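PDB 6FWY: B-type Cna protein from Enterococcus faecium, which probably mediates covalent attachment to host surfaces through its thioester domain, although its molecular target is not known. Local coordinates for residues A[35-40]-A[53-58]; A[22-27]-A[98-103]. All blocks are in the same frame, centred on the assembly; numbering follows the deposited sequence.

Contact 1 is nested along the chain inside the loop that contact 2 closes, and their centres lie about 12 Å apart. One segment of each contact lies in the same sheet, where strands 26-29 and 32-44 pair antiparallel: Glu35 O of contact 1 lies 2.8 Å from Val27 N of contact 2, a probable hydrogen bond. Side chains pack alongside, with Met37 CG 3.6 Å from Val27 CG2. A second junction places Trp103 CZ2, on helix 99-113, 3.6 Å from Ser40 C. Contact 2 also borders a bound tetraethylene glycol, probably from the crystallisation liquor, which accepts a hydrogen bond from Asn98 ND2 and lies about 5 Å from the side chain of Glu101.

Contact 1: residues A[35-40]-A[53-58]; sequences EWMISS and MDSELP
The Glu56 carboxylate, which meets Glu35 and Met37 across the contact, is held from its own segment: Ser55 OG donates to Glu56 OE2 over 2.5 Å, meeting the lone pair of OE2 that points away from OE1. The Met37 methyl approaches the same oxygen, CE standing 3.5 Å from Glu56 OE2. The other oxygen, Glu56 OE1, lies 2.6 Å from Glu35 OE2. A separation this short between two acids suggests that one of them probably holds a proton. The two carboxylate planes are turned 57° apart. Glu35 reaches this point as a straight arm, CG anti to the backbone N (chi1 -177°), whereas Glu56 folds back at chi2 (-57°) to meet it from the opposite direction. Beside the acids, Met37 SD rests 3.7 Å from Ser55 CB. Trp111 of helix 99-113 touches both Met37 and Ser55, and Met29 touches both glutamates. A water joins the backbones, donating to Ile38 O at 2.8 Å and to Ser55 O at 2.7 Å. Ser55 and Glu56 are the central residues of a type I beta turn from Asp54 to Leu57, in the loop between strand 49-52 and helix 62-65, which lies beside strand 32-44.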
loop_
_atom_site.group_PDB
_atom_site.type_symbol
_atom_site.label_atom_id
_atom_site.label_comp_id
_atom_site.label_asym_id
_atom_site.label_seq_id
_atom_site.Cartn_x
_atom_site.Cartn_y
_atom_site.Cartn_z
ATOM N N GLU A 35 15.196 -17.014 -25.400
ATOM C CA GLU A 35 15.166 -15.572 -25.619
ATOM C C GLU A 35 15.712 -14.848 -24.360
ATOM O O GLU A 35 15.360 -15.201 -23.234
ATOM C CB GLU A 35 13.741 -15.120 -25.901
ATOM C CG GLU A 35 13.611 -13.649 -26.214
ATOM C CD GLU A 35 12.194 -13.212 -26.546
ATOM O OE1 GLU A 35 11.515 -13.883 -27.371
ATOM O OE2 GLU A 35 11.768 -12.148 -26.028
ATOM N N TRP A 36 16.591 -13.867 -24.576
ATOM C CA TRP A 36 17.176 -13.093 -23.472
ATOM C C TRP A 36 16.128 -12.143 -22.896
ATOM O O TRP A 36 15.245 -11.655 -23.616
ATOM C CB TRP A 36 18.406 -12.288 -23.902
ATOM C CG TRP A 36 19.635 -13.094 -24.202
ATOM C CD1 TRP A 36 19.699 -14.430 -24.574
ATOM C CD2 TRP A 36 20.976 -12.611 -24.249
ATOM N NE1 TRP A 36 20.997 -14.789 -24.818
ATOM C CE2 TRP A 36 21.806 -13.700 -24.624
ATOM C CE3 TRP A 36 21.569 -11.366 -23.997
ATOM C CZ2 TRP A 36 23.200 -13.574 -24.745
ATOM C CZ3 TRP A 36 22.959 -11.248 -24.116
ATOM C CH2 TRP A 36 23.758 -12.357 -24.491
ATOM N N MET A 37 16.240 -11.924 -21.588
ATOM C CA MET A 37 15.365 -11.008 -20.879
ATOM C C MET A 37 16.211 -9.934 -20.188
ATOM O O MET A 37 16.481 -10.005 -18.990
ATOM C CB MET A 37 14.502 -11.778 -19.893
ATOM C CG MET A 37 13.471 -12.683 -20.556
ATOM S SD MET A 37 12.241 -11.751 -21.470
ATOM C CE MET A 37 11.456 -12.986 -22.445
ATOM N N ILE A 38 16.617 -8.955 -20.988
ATOM C CA ILE A 38 17.467 -7.866 -20.543
ATOM C C ILE A 38 16.563 -6.853 -19.803
ATOM O O ILE A 38 15.328 -6.865 -19.964
ATOM C CB ILE A 38 18.235 -7.170 -21.696
ATOM C CG1 ILE A 38 17.308 -6.233 -22.510
ATOM C CG2 ILE A 38 18.927 -8.191 -22.598
ATOM C CD1 ILE A 38 17.932 -5.585 -23.719
ATOM N N SER A 39 17.198 -5.996 -18.999
ATOM C CA SER A 39 16.470 -4.968 -18.274
ATOM C C SER A 39 17.374 -3.829 -17.825
ATOM O O SER A 39 18.591 -4.002 -17.640
ATOM C CB SER A 39 15.763 -5.551 -17.061
ATOM O OG SER A 39 14.702 -4.710 -16.667
ATOM N N SER A 40 16.732 -2.674 -17.655
ATOM C CA SER A 40 17.358 -1.477 -17.093
ATOM C C SER A 40 16.630 -1.092 -15.812
ATOM O O SER A 40 15.408 -1.001 -15.792
ATOM C CB SER A 40 17.248 -0.321 -18.065
ATOM O OG SER A 40 18.021 -0.535 -19.215
ATOM N N MET A 53 6.310 -4.337 -16.437
ATOM C CA MET A 53 5.176 -5.266 -16.616
ATOM C C MET A 53 5.215 -5.989 -17.954
ATOM O O MET A 53 4.437 -6.928 -18.133
ATOM C CB MET A 53 3.827 -4.510 -16.581
ATOM C CG MET A 53 3.589 -3.594 -15.417
ATOM S SD MET A 53 3.089 -4.502 -13.975
ATOM C CE MET A 53 1.358 -4.803 -14.329
ATOM N N ASP A 54 6.026 -5.508 -18.894
ATOM C CA ASP A 54 6.036 -6.018 -20.270
ATOM C C ASP A 54 7.469 -6.327 -20.706
ATOM O O ASP A 54 8.240 -5.405 -20.988
ATOM C CB ASP A 54 5.465 -4.975 -21.247
ATOM C CG ASP A 54 3.992 -4.630 -20.971
ATOM O OD1 ASP A 54 3.138 -5.544 -21.008
ATOM O OD2 ASP A 54 3.661 -3.444 -20.754
ATOM N N SER A 55 7.815 -7.604 -20.837
ATOM C CA SER A 55 9.196 -8.003 -21.159
ATOM C C SER A 55 9.696 -7.624 -22.552
ATOM O O SER A 55 10.898 -7.622 -22.780
ATOM C CB SER A 55 9.370 -9.512 -20.970
ATOM O OG SER A 55 8.532 -10.202 -21.850
ATOM N N GLU A 56 8.798 -7.313 -23.480
ATOM C CA GLU A 56 9.170 -7.057 -24.877
ATOM C C GLU A 56 9.151 -5.599 -25.285
ATOM O O GLU A 56 9.304 -5.289 -26.461
ATOM C CB GLU A 56 8.240 -7.851 -25.832
ATOM C CG GLU A 56 7.951 -9.303 -25.458
ATOM C CD GLU A 56 9.204 -10.171 -25.302
ATOM O OE1 GLU A 56 9.828 -10.480 -26.348
ATOM O OE2 GLU A 56 9.520 -10.595 -24.156
ATOM N N LEU A 57 8.950 -4.697 -24.335
ATOM C CA LEU A 57 8.915 -3.249 -24.612
ATOM C C LEU A 57 10.060 -2.564 -23.857
ATOM O O LEU A 57 10.476 -3.038 -22.798
ATOM C CB LEU A 57 7.565 -2.651 -24.204
ATOM C CG LEU A 57 6.335 -3.086 -25.033
ATOM C CD1 LEU A 57 5.054 -2.454 -24.505
ATOM C CD2 LEU A 57 6.461 -2.807 -26.538
ATOM N N PRO A 58 10.580 -1.444 -24.403
ATOM C CA PRO A 58 11.657 -0.716 -23.728
ATOM C C PRO A 58 11.231 -0.008 -22.422
ATOM O O PRO A 58 10.051 0.245 -22.199
ATOM C CB PRO A 58 12.068 0.317 -24.781
ATOM C CG PRO A 58 10.827 0.546 -25.549
ATOM C CD PRO A 58 10.214 -0.795 -25.669
HETATM O O HOH W 1 13.325 -7.883 -21.648
#

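Contact 2: residues A[22-27]-A[98-103]; sequences DGYIRV and NDTEAW
At the N-terminal turn of helix 99-113, Thr100 and Glu101 receive the outer end of the Tyr24 ring, which projects from the loop between strands 11-21 and 26-29. Glu101 supplies the principal packing surface: its CG is 3.7 Å from Tyr24 CZ, and it makes an off-centre CH-pi contact, lying 30° off the normal drawn through the ring centroid. Thr100 meets the hydroxyl end instead, CG2 lying at the ring edge, near the ring plane, 3.8 Å from Tyr24 OH. Both side chains run across the tyrosine at about a right angle. Beyond CG the Glu101 chain stays extended (chi2 170°), which takes its carboxylate away from the phenol, and a water bridges the two. That water accepts from Tyr24 OH at 2.6 Å and from Asn98 ND2 at 3.2 Å, and donates to Glu101 OE2 at 2.7 Å, so three side chains from the two segments converge on one solvent molecule. Asn98 is also the N-cap of the helix. Its OD1 takes a nearly straight bond from Glu101 N, 2.9 Å long with an angle of 169° at the hydrogen, and a weak, more bent one from Thr100 N. Outside the segments, Glu101 OE1 accepts from Gly97 N and forms a salt bridge with Arg136, while Glu133 and Val137 of helix 131-150 touch both Tyr24 and Glu101. Across the contact, then, direct contact is van der Waals, carbon against ring and hydroxyl, and the polar linkage runs through water. Arg136, the Gly97 amide and the water would probably stabilise a charged Glu101 carboxylate, although Glu133 nearby may offset part of this.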
loop_
_atom_site.group_PDB
_atom_site.type_symbol
_atom_site.label_atom_id
_atom_site.label_comp_id
_atom_site.label_asym_id
_atom_site.label_seq_id
_atom_site.Cartn_x
_atom_site.Cartn_y
_atom_site.Cartn_z
ATOM N N ASP A 22 22.086 -7.888 -18.906
ATOM C CA ASP A 22 21.599 -8.734 -19.990
ATOM C C ASP A 22 20.756 -9.908 -19.470
ATOM O O ASP A 22 20.202 -10.694 -20.276
ATOM C CB ASP A 22 22.782 -9.209 -20.867
ATOM C CG ASP A 22 23.906 -9.860 -20.077
ATOM O OD1 ASP A 22 23.765 -10.105 -18.856
ATOM O OD2 ASP A 22 24.963 -10.105 -20.676
ATOM N N GLY A 23 20.675 -10.072 -18.148
ATOM C CA GLY A 23 19.825 -11.089 -17.539
ATOM C C GLY A 23 20.623 -12.283 -17.109
ATOM O O GLY A 23 21.667 -12.577 -17.688
ATOM N N TYR A 24 20.138 -12.960 -16.072
ATOM C CA TYR A 24 20.754 -14.178 -15.529
ATOM C C TYR A 24 20.029 -15.467 -15.946
ATOM O O TYR A 24 20.436 -16.555 -15.556
ATOM C CB TYR A 24 20.742 -14.087 -14.007
ATOM C CG TYR A 24 21.611 -12.984 -13.505
ATOM C CD1 TYR A 24 21.108 -11.699 -13.370
ATOM C CD2 TYR A 24 22.944 -13.218 -13.181
ATOM C CE1 TYR A 24 21.919 -10.667 -12.930
ATOM C CE2 TYR A 24 23.747 -12.198 -12.714
ATOM C CZ TYR A 24 23.220 -10.934 -12.580
ATOM O OH TYR A 24 24.039 -9.938 -12.137
ATOM N N ILE A 25 18.956 -15.300 -16.712
ATOM C CA ILE A 25 18.097 -16.362 -17.196
ATOM C C ILE A 25 17.708 -16.038 -18.628
ATOM O O ILE A 25 17.954 -14.948 -19.114
ATOM C CB ILE A 25 16.818 -16.544 -16.313
ATOM C CG1 ILE A 25 15.909 -15.313 -16.320
ATOM C CG2 ILE A 25 17.198 -16.892 -14.870
ATOM C CD1 ILE A 25 14.867 -15.249 -17.412
ATOM N N ARG A 26 17.085 -17.007 -19.286
ATOM C CA ARG A 26 16.466 -16.811 -20.593
ATOM C C ARG A 26 15.069 -17.401 -20.497
ATOM O O ARG A 26 14.738 -18.034 -19.496
ATOM C CB ARG A 26 17.301 -17.481 -21.694
ATOM C CG ARG A 26 18.677 -16.859 -21.842
ATOM C CD ARG A 26 19.618 -17.656 -22.697
ATOM N NE ARG A 26 20.067 -18.875 -22.029
ATOM C CZ ARG A 26 20.692 -19.891 -22.642
ATOM N NH1 ARG A 26 20.969 -19.831 -23.927
ATOM N NH2 ARG A 26 21.057 -20.956 -21.943
ATOM N N VAL A 27 14.254 -17.182 -21.525
ATOM C CA VAL A 27 12.898 -17.697 -21.551
ATOM C C VAL A 27 12.586 -18.296 -22.917
ATOM O O VAL A 27 12.761 -17.616 -23.954
ATOM C CB VAL A 27 11.840 -16.622 -21.247
ATOM C CG1 VAL A 27 10.442 -17.218 -21.223
ATOM C CG2 VAL A 27 12.132 -15.911 -19.924
ATOM N N ASN A 98 24.410 -9.997 -4.704
ATOM C CA ASN A 98 24.593 -8.535 -4.813
ATOM C C ASN A 98 23.254 -7.873 -5.174
ATOM O O ASN A 98 22.283 -8.571 -5.468
ATOM C CB ASN A 98 25.677 -8.195 -5.843
ATOM C CG ASN A 98 25.320 -8.648 -7.253
ATOM O OD1 ASN A 98 24.301 -8.252 -7.815
ATOM N ND2 ASN A 98 26.157 -9.478 -7.835
ATOM N N ASP A 99 23.220 -6.547 -5.172
ATOM C CA ASP A 99 21.992 -5.778 -5.452
ATOM C C ASP A 99 21.438 -5.895 -6.876
ATOM O O ASP A 99 20.228 -5.733 -7.070
ATOM C CB ASP A 99 22.185 -4.299 -5.110
ATOM C CG ASP A 99 22.331 -4.060 -3.607
ATOM O OD1 ASP A 99 22.152 -5.019 -2.814
ATOM O OD2 ASP A 99 22.638 -2.926 -3.193
ATOM N N THR A 100 22.305 -6.159 -7.858
ATOM C CA THR A 100 21.857 -6.352 -9.247
ATOM C C THR A 100 21.086 -7.656 -9.364
ATOM O O THR A 100 20.036 -7.683 -9.984
ATOM C CB THR A 100 23.013 -6.367 -10.252
ATOM O OG1 THR A 100 23.752 -5.167 -10.140
ATOM C CG2 THR A 100 22.482 -6.448 -11.683
ATOM N N GLU A 101 21.624 -8.716 -8.763
ATOM C CA GLU A 101 20.943 -10.015 -8.708
ATOM C C GLU A 101 19.611 -9.929 -7.955
ATOM O O GLU A 101 18.625 -10.517 -8.386
ATOM C CB GLU A 101 21.829 -11.084 -8.049
ATOM C CG GLU A 101 23.009 -11.534 -8.900
ATOM C CD GLU A 101 24.013 -12.413 -8.177
ATOM O OE1 GLU A 101 23.674 -13.007 -7.116
ATOM O OE2 GLU A 101 25.149 -12.524 -8.687
ATOM N N ALA A 102 19.601 -9.210 -6.831
ATOM C CA ALA A 102 18.375 -9.043 -6.028
ATOM C C ALA A 102 17.311 -8.272 -6.810
ATOM O O ALA A 102 16.162 -8.690 -6.884
ATOM C CB ALA A 102 18.682 -8.363 -4.697
ATOM N N TRP A 103 17.708 -7.158 -7.409
ATOM C CA TRP A 103 16.810 -6.393 -8.264
ATOM C C TRP A 103 16.262 -7.225 -9.436
ATOM O O TRP A 103 15.055 -7.213 -9.689
ATOM C CB TRP A 103 17.499 -5.137 -8.795
ATOM C CG TRP A 103 16.839 -4.580 -10.028
ATOM C CD1 TRP A 103 15.615 -3.987 -10.121
ATOM C CD2 TRP A 103 17.374 -4.598 -11.343
ATOM N NE1 TRP A 103 15.357 -3.632 -11.418
ATOM C CE2 TRP A 103 16.420 -3.996 -12.193
ATOM C CE3 TRP A 103 18.565 -5.090 -11.896
ATOM C CZ2 TRP A 103 16.623 -3.848 -13.572
ATOM C CZ3 TRP A 103 18.771 -4.949 -13.261
ATOM C CH2 TRP A 103 17.805 -4.326 -14.085
HETATM O O HOH W 2 25.976 -10.902 -10.667
#